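Uncharacterized protein (Bacteroides caccae, PDB 4L7A) is of unknown function but is probably a zinc-dependent metallopeptidase that cleaves peptide bonds. Local coordinates at residues A[25-30]-A[39-44]; A[33-38]-A[68-73]; A[155-160]-A[237-242]. All coordinates share one frame; numbering follows the deposited sequence.

Interaction 1 of 3, residues A[25-30]-A[39-44]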
loop_
_atom_site.group_PDB
_atom_site.type_symbol
_atom_site.label_atom_id
_atom_site.label_comp_id
_atom_site.label_asym_id
_atom_site.label_seq_id
_atom_site.Cartn_x
_atom_site.Cartn_y
_atom_site.Cartn_z
ATOM N N ARG A 25 -6.072 9.539 21.683
ATOM C CA ARG A 25 -6.264 8.356 22.540
ATOM C C ARG A 25 -6.525 7.133 21.651
ATOM O O ARG A 25 -5.912 6.100 21.832
ATOM C CB ARG A 25 -7.398 8.573 23.585
ATOM C CG ARG A 25 -7.092 8.031 24.999
ATOM C CD ARG A 25 -8.291 8.148 26.011
ATOM N NE ARG A 25 -9.232 7.016 25.931
ATOM C CZ ARG A 25 -10.481 7.077 25.463
ATOM N NH1 ARG A 25 -11.001 8.217 25.048
ATOM N NH2 ARG A 25 -11.222 5.996 25.444
ATOM N N TRP A 26 -7.422 7.269 20.675
ATOM C CA TRP A 26 -7.748 6.162 19.780
ATOM C C TRP A 26 -6.507 5.703 18.998
ATOM O O TRP A 26 -6.322 4.507 18.778
ATOM C CB TRP A 26 -8.879 6.588 18.872
ATOM C CG TRP A 26 -9.401 5.536 18.035
ATOM C CD1 TRP A 26 -10.476 4.760 18.306
ATOM C CD2 TRP A 26 -8.856 5.053 16.786
ATOM N NE1 TRP A 26 -10.670 3.862 17.291
ATOM C CE2 TRP A 26 -9.712 4.028 16.332
ATOM C CE3 TRP A 26 -7.772 5.432 15.986
ATOM C CZ2 TRP A 26 -9.515 3.348 15.133
ATOM C CZ3 TRP A 26 -7.573 4.767 14.765
ATOM C CH2 TRP A 26 -8.444 3.736 14.357
ATOM N N LEU A 27 -5.666 6.646 18.575
ATOM C CA LEU A 27 -4.462 6.304 17.808
ATOM C C LEU A 27 -3.454 5.580 18.724
ATOM O O LEU A 27 -2.791 4.598 18.308
ATOM C CB LEU A 27 -3.827 7.529 17.184
ATOM C CG LEU A 27 -4.698 8.131 16.084
ATOM C CD1 LEU A 27 -4.197 9.518 15.741
ATOM C CD2 LEU A 27 -4.687 7.258 14.838
ATOM N N LEU A 28 -3.319 6.047 19.952
ATOM C CA LEU A 28 -2.439 5.345 20.889
ATOM C C LEU A 28 -2.839 3.866 20.966
ATOM O O LEU A 28 -2.009 2.977 20.863
ATOM C CB LEU A 28 -2.529 5.990 22.251
ATOM C CG LEU A 28 -1.746 5.361 23.411
ATOM C CD1 LEU A 28 -0.262 5.299 23.094
ATOM C CD2 LEU A 28 -1.948 6.172 24.718
ATOM N N GLU A 29 -4.142 3.636 21.088
ATOM C CA GLU A 29 -4.663 2.312 21.330
ATOM C C GLU A 29 -4.714 1.448 20.066
ATOM O O GLU A 29 -4.563 0.255 20.150
ATOM C CB GLU A 29 -6.013 2.409 22.053
ATOM C CG GLU A 29 -5.879 3.126 23.440
ATOM C CD GLU A 29 -7.199 3.561 24.070
ATOM O OE1 GLU A 29 -8.288 3.368 23.500
ATOM O OE2 GLU A 29 -7.141 4.116 25.165
ATOM N N ASN A 30 -4.914 2.040 18.905
ATOM C CA ASN A 30 -5.064 1.240 17.717
ATOM C C ASN A 30 -3.845 1.167 16.762
ATOM O O ASN A 30 -3.858 0.359 15.862
ATOM C CB ASN A 30 -6.267 1.714 16.898
ATOM C CG ASN A 30 -7.583 1.336 17.529
ATOM O OD1 ASN A 30 -8.131 0.294 17.235
ATOM N ND2 ASN A 30 -8.057 2.155 18.452
ATOM N N PHE A 39 0.986 7.488 13.973
ATOM C CA PHE A 39 0.095 8.069 12.953
ATOM C C PHE A 39 -0.181 9.542 13.238
ATOM O O PHE A 39 -0.832 9.866 14.205
ATOM C CB PHE A 39 -1.196 7.271 12.970
ATOM C CG PHE A 39 -2.171 7.555 11.835
ATOM C CD1 PHE A 39 -2.921 8.714 11.797
ATOM C CD2 PHE A 39 -2.451 6.568 10.871
ATOM C CE1 PHE A 39 -3.853 8.907 10.817
ATOM C CE2 PHE A 39 -3.397 6.768 9.868
ATOM C CZ PHE A 39 -4.080 7.962 9.840
ATOM N N LYS A 40 0.285 10.441 12.383
ATOM C CA LYS A 40 0.189 11.873 12.665
ATOM C C LYS A 40 -0.803 12.578 11.739
ATOM O O LYS A 40 -0.771 12.394 10.516
ATOM C CB LYS A 40 1.554 12.526 12.534
ATOM C CG LYS A 40 2.623 11.941 13.431
ATOM C CD LYS A 40 3.774 12.904 13.558
ATOM C CE LYS A 40 4.948 12.292 14.293
ATOM N NZ LYS A 40 6.084 13.238 14.262
ATOM N N TYR A 41 -1.701 13.356 12.332
ATOM C CA TYR A 41 -2.635 14.157 11.569
ATOM C C TYR A 41 -2.528 15.621 11.881
ATOM O O TYR A 41 -2.932 16.443 11.057
ATOM C CB TYR A 41 -4.051 13.693 11.784
ATOM C CG TYR A 41 -4.551 13.955 13.152
ATOM C CD1 TYR A 41 -4.224 13.112 14.196
ATOM C CD2 TYR A 41 -5.344 15.056 13.409
ATOM C CE1 TYR A 41 -4.678 13.370 15.497
ATOM C CE2 TYR A 41 -5.783 15.336 14.694
ATOM C CZ TYR A 41 -5.463 14.467 15.731
ATOM O OH TYR A 41 -5.888 14.764 16.982
ATOM N N ARG A 42 -1.971 15.959 13.038
ATOM C CA ARG A 42 -1.889 17.356 13.463
ATOM C C ARG A 42 -0.822 18.029 12.615
ATOM O O ARG A 42 0.326 17.575 12.565
ATOM C CB ARG A 42 -1.553 17.460 14.948
ATOM C CG ARG A 42 -2.667 17.024 15.949
ATOM C CD ARG A 42 -2.023 16.792 17.334
ATOM N NE ARG A 42 -2.945 16.469 18.420
ATOM C CZ ARG A 42 -3.665 17.351 19.070
ATOM N NH1 ARG A 42 -3.626 18.628 18.737
ATOM N NH2 ARG A 42 -4.476 16.957 20.030
HETATM N N MSE A 43 -1.197 19.133 11.994
HETATM C CA MSE A 43 -0.285 19.880 11.117
HETATM C C MSE A 43 0.941 20.475 11.822
HETATM O O MSE A 43 2.047 20.523 11.255
HETATM C CB MSE A 43 -1.054 20.996 10.430
HETATM C CG MSE A 43 -2.114 20.468 9.468
HETATM SE SE MSE A 43 -3.339 21.864 8.878
HETATM C CE MSE A 43 -4.750 21.701 10.273
ATOM N N GLU A 44 0.729 20.916 13.051
ATOM C CA GLU A 44 1.789 21.423 13.906
ATOM C C GLU A 44 2.897 20.406 14.172
ATOM O O GLU A 44 3.997 20.811 14.462
ATOM C CB GLU A 44 1.172 21.883 15.250
ATOM C CG GLU A 44 0.586 20.719 16.104
ATOM C CD GLU A 44 -0.737 21.031 16.797
ATOM O OE1 GLU A 44 -0.788 21.994 17.589
ATOM O OE2 GLU A 44 -1.728 20.295 16.599
#

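Interaction 2 of 3, residues A[33-38]-A[68-73]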
loop_
_atom_site.group_PDB
_atom_site.type_symbol
_atom_site.label_atom_id
_atom_site.label_comp_id
_atom_site.label_asym_id
_atom_site.label_seq_id
_atom_site.Cartn_x
_atom_site.Cartn_y
_atom_site.Cartn_z
ATOM N N ASN A 33 0.063 1.160 20.263
ATOM C CA ASN A 33 0.217 -0.023 21.096
ATOM C C ASN A 33 0.329 -1.348 20.364
ATOM O O ASN A 33 1.201 -2.108 20.719
ATOM C CB ASN A 33 -0.804 -0.089 22.215
ATOM C CG ASN A 33 -0.576 0.998 23.235
ATOM O OD1 ASN A 33 0.473 1.630 23.273
ATOM N ND2 ASN A 33 -1.582 1.262 24.031
ATOM N N PRO A 34 -0.544 -1.645 19.375
ATOM C CA PRO A 34 -0.402 -2.949 18.730
ATOM C C PRO A 34 0.753 -3.030 17.726
ATOM O O PRO A 34 1.332 -4.105 17.552
ATOM C CB PRO A 34 -1.728 -3.125 17.978
ATOM C CG PRO A 34 -2.656 -2.188 18.551
ATOM C CD PRO A 34 -1.831 -1.023 19.042
ATOM N N TYR A 35 1.090 -1.919 17.057
ATOM C CA TYR A 35 2.006 -1.969 15.903
ATOM C C TYR A 35 3.231 -1.070 15.966
ATOM O O TYR A 35 4.063 -1.088 15.058
ATOM C CB TYR A 35 1.216 -1.571 14.650
ATOM C CG TYR A 35 -0.074 -2.301 14.471
ATOM C CD1 TYR A 35 -0.079 -3.662 14.179
ATOM C CD2 TYR A 35 -1.272 -1.656 14.550
ATOM C CE1 TYR A 35 -1.213 -4.332 14.003
ATOM C CE2 TYR A 35 -2.459 -2.329 14.340
ATOM C CZ TYR A 35 -2.411 -3.664 14.101
ATOM O OH TYR A 35 -3.551 -4.347 13.881
ATOM N N ASN A 36 3.323 -0.252 17.003
ATOM C CA ASN A 36 4.402 0.748 17.123
ATOM C C ASN A 36 4.453 1.685 15.908
ATOM O O ASN A 36 5.498 2.005 15.399
ATOM C CB ASN A 36 5.769 0.081 17.365
ATOM C CG ASN A 36 5.759 -0.832 18.570
ATOM O OD1 ASN A 36 6.358 -1.893 18.562
ATOM N ND2 ASN A 36 5.058 -0.433 19.602
ATOM N N ILE A 37 3.300 2.120 15.448
ATOM C CA ILE A 37 3.210 3.068 14.345
ATOM C C ILE A 37 2.776 4.404 14.889
ATOM O O ILE A 37 1.798 4.518 15.592
ATOM C CB ILE A 37 2.210 2.627 13.253
ATOM C CG1 ILE A 37 2.660 1.321 12.608
ATOM C CG2 ILE A 37 2.085 3.696 12.215
ATOM C CD1 ILE A 37 1.585 0.642 11.755
ATOM N N ASP A 38 3.483 5.442 14.512
ATOM C CA ASP A 38 3.098 6.777 14.917
ATOM C C ASP A 38 2.284 7.345 13.776
ATOM O O ASP A 38 2.821 7.683 12.708
ATOM C CB ASP A 38 4.389 7.542 15.238
ATOM C CG ASP A 38 4.164 8.939 15.776
ATOM O OD1 ASP A 38 3.030 9.323 16.156
ATOM O OD2 ASP A 38 5.167 9.682 15.786
ATOM N N ILE A 68 -9.992 3.193 7.934
ATOM C CA ILE A 68 -9.965 2.448 6.676
ATOM C C ILE A 68 -8.610 1.741 6.499
ATOM O O ILE A 68 -8.540 0.549 6.102
ATOM C CB ILE A 68 -10.313 3.367 5.528
ATOM C CG1 ILE A 68 -11.797 3.760 5.687
ATOM C CG2 ILE A 68 -10.100 2.692 4.201
ATOM C CD1 ILE A 68 -12.296 4.782 4.663
ATOM N N VAL A 69 -7.544 2.480 6.760
ATOM C CA VAL A 69 -6.166 1.952 6.643
ATOM C C VAL A 69 -5.934 0.753 7.579
ATOM O O VAL A 69 -5.316 -0.251 7.198
ATOM C CB VAL A 69 -5.168 3.063 6.908
ATOM C CG1 VAL A 69 -3.761 2.558 7.024
ATOM C CG2 VAL A 69 -5.209 4.070 5.750
ATOM N N LYS A 70 -6.475 0.831 8.790
ATOM C CA LYS A 70 -6.310 -0.236 9.747
ATOM C C LYS A 70 -7.125 -1.424 9.340
ATOM O O LYS A 70 -6.635 -2.558 9.352
ATOM C CB LYS A 70 -6.726 0.221 11.134
ATOM C CG LYS A 70 -6.663 -0.870 12.216
ATOM C CD LYS A 70 -6.925 -0.273 13.605
ATOM C CE LYS A 70 -7.689 -1.246 14.521
ATOM N NZ LYS A 70 -6.847 -2.455 14.827
ATOM N N HIS A 71 -8.345 -1.178 8.909
ATOM C CA HIS A 71 -9.253 -2.279 8.478
ATOM C C HIS A 71 -8.788 -3.050 7.241
ATOM O O HIS A 71 -8.915 -4.280 7.181
ATOM C CB HIS A 71 -10.652 -1.748 8.189
ATOM C CG HIS A 71 -11.657 -2.821 7.978
ATOM N ND1 HIS A 71 -12.099 -3.628 9.013
ATOM C CD2 HIS A 71 -12.281 -3.256 6.861
ATOM C CE1 HIS A 71 -12.986 -4.484 8.548
ATOM N NE2 HIS A 71 -13.112 -4.284 7.245
ATOM N N CYS A 72 -8.218 -2.319 6.283
ATOM C CA CYS A 72 -7.902 -2.877 4.955
ATOM C C CYS A 72 -6.461 -3.354 4.745
ATOM O O CYS A 72 -6.178 -4.117 3.794
ATOM C CB CYS A 72 -8.243 -1.859 3.903
ATOM S SG CYS A 72 -9.995 -1.479 3.865
ATOM N N TRP A 73 -5.567 -2.934 5.612
ATOM C CA TRP A 73 -4.168 -3.378 5.583
ATOM C C TRP A 73 -3.796 -4.033 6.920
ATOM O O TRP A 73 -3.604 -5.264 6.975
ATOM C CB TRP A 73 -3.205 -2.276 5.112
ATOM C CG TRP A 73 -1.863 -2.383 5.715
ATOM C CD1 TRP A 73 -1.039 -3.471 5.739
ATOM C CD2 TRP A 73 -1.222 -1.375 6.455
ATOM N NE1 TRP A 73 0.075 -3.194 6.511
ATOM C CE2 TRP A 73 -0.018 -1.888 6.925
ATOM C CE3 TRP A 73 -1.531 -0.042 6.727
ATOM C CZ2 TRP A 73 0.894 -1.102 7.655
ATOM C CZ3 TRP A 73 -0.636 0.713 7.522
ATOM C CH2 TRP A 73 0.539 0.161 7.965
#

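Interaction 3 of 3, residues A[155-160]-A[237-242]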
loop_
_atom_site.group_PDB
_atom_site.type_symbol
_atom_site.label_atom_id
_atom_site.label_comp_id
_atom_site.label_asym_id
_atom_site.label_seq_id
_atom_site.Cartn_x
_atom_site.Cartn_y
_atom_site.Cartn_z
ATOM N N ASN A 155 15.678 -12.306 2.662
ATOM C CA ASN A 155 15.906 -12.152 1.242
ATOM C C ASN A 155 15.082 -13.126 0.405
ATOM O O ASN A 155 14.921 -14.293 0.795
ATOM C CB ASN A 155 17.384 -12.297 0.946
ATOM C CG ASN A 155 18.176 -11.077 1.427
ATOM O OD1 ASN A 155 17.619 -10.046 1.860
ATOM N ND2 ASN A 155 19.462 -11.198 1.377
ATOM N N TYR A 156 14.575 -12.658 -0.735
ATOM C CA TYR A 156 13.804 -13.514 -1.627
ATOM C C TYR A 156 14.778 -14.410 -2.410
ATOM O O TYR A 156 15.968 -14.114 -2.431
ATOM C CB TYR A 156 12.878 -12.687 -2.547
ATOM C CG TYR A 156 13.592 -11.733 -3.501
ATOM C CD1 TYR A 156 14.131 -12.223 -4.677
ATOM C CD2 TYR A 156 13.737 -10.367 -3.224
ATOM C CE1 TYR A 156 14.773 -11.429 -5.514
ATOM C CE2 TYR A 156 14.444 -9.553 -4.084
ATOM C CZ TYR A 156 14.928 -10.104 -5.227
ATOM O OH TYR A 156 15.598 -9.383 -6.160
ATOM N N PRO A 157 14.281 -15.499 -3.066
ATOM C CA PRO A 157 15.208 -16.378 -3.831
ATOM C C PRO A 157 15.941 -15.707 -4.970
ATOM O O PRO A 157 15.337 -15.040 -5.781
ATOM C CB PRO A 157 14.298 -17.491 -4.358
ATOM C CG PRO A 157 13.132 -17.484 -3.427
ATOM C CD PRO A 157 12.904 -16.024 -3.131
ATOM N N VAL A 158 17.254 -15.892 -5.004
ATOM C CA VAL A 158 18.081 -15.265 -6.012
ATOM C C VAL A 158 17.657 -15.674 -7.402
ATOM O O VAL A 158 17.839 -14.911 -8.341
ATOM C CB VAL A 158 19.600 -15.581 -5.830
ATOM C CG1 VAL A 158 20.077 -15.037 -4.503
ATOM C CG2 VAL A 158 19.898 -17.081 -5.921
ATOM N N ASP A 159 17.096 -16.862 -7.546
ATOM C CA ASP A 159 16.618 -17.282 -8.873
ATOM C C ASP A 159 15.515 -16.391 -9.487
ATOM O O ASP A 159 15.343 -16.421 -10.689
ATOM C CB ASP A 159 16.148 -18.734 -8.843
ATOM C CG ASP A 159 17.306 -19.750 -8.786
ATOM O OD1 ASP A 159 18.510 -19.413 -8.961
ATOM O OD2 ASP A 159 16.968 -20.919 -8.582
ATOM N N TYR A 160 14.810 -15.579 -8.694
ATOM C CA TYR A 160 13.778 -14.679 -9.222
ATOM C C TYR A 160 14.403 -13.756 -10.225
ATOM O O TYR A 160 13.812 -13.480 -11.289
ATOM C CB TYR A 160 13.113 -13.836 -8.107
ATOM C CG TYR A 160 11.936 -13.040 -8.552
ATOM C CD1 TYR A 160 12.101 -11.809 -9.155
ATOM C CD2 TYR A 160 10.641 -13.507 -8.360
ATOM C CE1 TYR A 160 10.991 -11.090 -9.584
ATOM C CE2 TYR A 160 9.554 -12.802 -8.743
ATOM C CZ TYR A 160 9.719 -11.607 -9.365
ATOM O OH TYR A 160 8.609 -10.918 -9.761
ATOM N N LYS A 237 4.442 -16.588 -3.977
ATOM C CA LYS A 237 3.613 -17.367 -3.086
ATOM C C LYS A 237 4.478 -18.276 -2.194
ATOM O O LYS A 237 4.264 -18.353 -0.985
ATOM C CB LYS A 237 2.625 -18.181 -3.870
ATOM C CG LYS A 237 1.450 -17.385 -4.361
ATOM C CD LYS A 237 0.485 -18.309 -5.176
ATOM C CE LYS A 237 -0.770 -17.508 -5.579
ATOM N NZ LYS A 237 -1.459 -18.162 -6.754
ATOM N N LYS A 238 5.439 -18.969 -2.802
ATOM C CA LYS A 238 6.300 -19.892 -2.091
ATOM C C LYS A 238 7.174 -19.170 -1.067
ATOM O O LYS A 238 7.322 -19.627 0.040
ATOM C CB LYS A 238 7.150 -20.683 -3.087
ATOM C CG LYS A 238 8.125 -21.685 -2.422
ATOM C CD LYS A 238 8.783 -22.639 -3.439
ATOM C CE LYS A 238 10.052 -23.294 -2.865
ATOM N NZ LYS A 238 9.781 -24.130 -1.656
ATOM N N TYR A 239 7.737 -18.029 -1.457
ATOM C CA TYR A 239 8.515 -17.201 -0.574
ATOM C C TYR A 239 7.657 -16.730 0.625
ATOM O O TYR A 239 8.112 -16.808 1.785
ATOM C CB TYR A 239 9.040 -15.965 -1.313
ATOM C CG TYR A 239 9.560 -14.855 -0.388
ATOM C CD1 TYR A 239 10.786 -14.980 0.278
ATOM C CD2 TYR A 239 8.820 -13.704 -0.162
ATOM C CE1 TYR A 239 11.261 -13.973 1.141
ATOM C CE2 TYR A 239 9.286 -12.692 0.692
ATOM C CZ TYR A 239 10.503 -12.849 1.345
ATOM O OH TYR A 239 10.937 -11.830 2.188
HETATM N N MSE A 240 6.444 -16.239 0.363
HETATM C CA MSE A 240 5.642 -15.742 1.480
HETATM C C MSE A 240 5.312 -16.904 2.442
HETATM O O MSE A 240 5.316 -16.711 3.678
HETATM C CB MSE A 240 4.400 -15.070 0.996
HETATM C CG MSE A 240 4.673 -13.841 0.163
HETATM SE SE MSE A 240 5.436 -12.423 1.272
HETATM C CE MSE A 240 3.811 -11.848 2.170
ATOM N N LYS A 241 5.071 -18.090 1.867
ATOM C CA LYS A 241 4.843 -19.301 2.668
ATOM C C LYS A 241 6.091 -19.749 3.478
ATOM O O LYS A 241 6.043 -19.865 4.705
ATOM C CB LYS A 241 4.361 -20.443 1.779
ATOM C CG LYS A 241 4.087 -21.707 2.520
ATOM C CD LYS A 241 3.442 -22.728 1.580
ATOM C CE LYS A 241 4.155 -24.046 1.698
ATOM N NZ LYS A 241 3.286 -25.208 1.399
ATOM N N ASP A 242 7.209 -19.940 2.810
ATOM C CA ASP A 242 8.381 -20.466 3.468
ATOM C C ASP A 242 8.974 -19.470 4.478
ATOM O O ASP A 242 9.408 -19.882 5.521
ATOM C CB ASP A 242 9.476 -20.861 2.463
ATOM C CG ASP A 242 9.051 -21.974 1.508
ATOM O OD1 ASP A 242 8.025 -22.640 1.779
ATOM O OD2 ASP A 242 9.742 -22.138 0.471
#

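Interaction 1 of 3, residues A[25-30]-A[39-44]
F39 meets L27 where helix 17-35 packs against strand 38-40, an outer strand of the mixed sheet, so this is a helix-on-sheet contact between elements that follow each other in the chain. The contact is buried, and no hydrogen bond crosses it; carbon packing carries it. With CG of F39 anti to the backbone N (chi1 -170°), the ring is carried to the helix, where L27 CD2 lies 3.8 Å from F39 CD1, approaching obliquely. The other methyl of L27, CD1, sits 3.7 Å from the backbone O of F39, so the forked leucine fits both the ring and the main chain of the strand. A66 of helix 59-81 and I94 and L96 of strand 93-98 also touch F39, a setting that suits a large aromatic side chain.

K40 turns its side chain away from the helix, as the next residue of a strand should. Y41 faces the helix again. Its CE1 is 3.9 Å from L27 CD1, placing that methyl between F39 and Y41. Tyrosine combines this oily flank with a polar tip: its hydroxyl hydrogen-bonds OD1 of D24, about one turn before L27 on helix 17-35, while NH2 of R42 forms a salt bridge to OD2 of the same aspartate.

The aliphatic part of R42 is used too, CG lying 3.7 Å above one face of the Y41 ring. At the other amino group of the guanidinium, R42 NH1 reaches E44 OE2 at 3.3 Å, a weak hydrogen bond within a salt bridge, with the carboxylate oxygen at the guanidinium edge.

Interaction 2 of 3, residues A[33-38]-A[68-73]
The ring of Y35 has P34 CB 3.7 Å above one face, over its centre, and K70 NZ at its edge, near the ring plane. The indole of W73 has V69 CG1 at its edge, in plane, while CD1 of I37 approaches it obliquely. These two pairs, Y35 with K70 and I37 with W73, join the end of helix 17-35, and the turn from it into strand 38-40, to the middle of helix 59-81. W73 also stacks on F146 and meets Y77 edge-to-face. F146 belongs to the sequence HEFAH on helix 131-153, which matches the HExxH zinc motif of this peptidase clan, so the contact probably backs the helix of the presumed metal site.

The polar half of the contact is the looser one. Y35 OH and K70 NZ are 3.9 Å apart, too far for a hydrogen bond, and the two side chains cross at about a right angle. The lysine chain starts straight and then bends at its outer bonds (chi4 66°), which turns the amine toward the phenol. Each has another partner: Y35 OH hydrogen-bonds D78, and K70 NZ forms a long, weak ion pair with E75.

The apolar half follows once the chain has turned out of the helix at N36, with positive phi, so that I37 faces W73. Isoleucine suits the place because its longer branch is extended (chi2 167°) and delivers a single methyl to the indole, and both residues also touch I94 of strand 93-98. The two side chains come from opposite directions and meet with I37 CD1 4.0 Å from W73 CH2.

Interaction 3 of 3, residues A[155-160]-A[237-242]
Y239 presents its ring to the backbone of N155 and Y156, in the connection that leads from helix 131-153 to helix 160-163, and so packs this loop against the long helix 211-244. The tyrosine reaches it because CG stands anti to the backbone N (chi1 165°), which directs the ring outward from the helix toward the loop. Main-chain atoms do much of the touching: Y156 CA lies 3.8 Å from Y239 CE1, and the carbonyl O of N155 is 3.7 Å from that same carbon. Y156 CB sits 4.2 Å above one face of the ring, displaced toward its rim.

Y156 itself turns the other way. Its CG lies between the backbone N and the carbonyl carbon (chi1 62°), and this rotation carries its ring away from Y239, edge-to-face with H151, and its hydroxyl to D161. P157 follows, with its CD 4.1 Å from Y239 CD1 and crossing it obliquely; its rigid, apolar ring suits packing at the tyrosine. The same proline opens the type I beta turn to Y160, closed by Y160 N bonding P157 O at 3.0 Å.

The hydroxyl of Y239 reaches past the segment to K154 O and to W244 NE1, giving to the carbonyl and receiving from the indole. A phenylalanine here would probably keep the ring packing but leave the K154 carbonyl and the W244 N-H without the partner that joins them.

No hydrogen bond crosses between the segments themselves, so shape carries the contact here, and the direction given by polar bonds comes from just beyond it, at the phenol oxygen.

Interactions 1 and 2 are neighbours, their centres 11 Å apart, and both draw on helix 17-35. Their segments alternate along the chain, 25-30, 33-38, 39-44 and 68-73, so the two contacts interlock. L28 O and N33 N, 2.8 Å apart, probably hydrogen-bond within the helix they share. Together they join that helix and the turn after it to strand 38-40 and helix 59-81. Interaction 3 comes later in the chain, its centre about 35 Å from that of interaction 1 and 26 Å from that of interaction 2. W73 of interaction 2 touches M142 and Y239 of interaction 3 touches L150, both on helix 131-153, so both contacts probably bear on the helix of the presumed metal site.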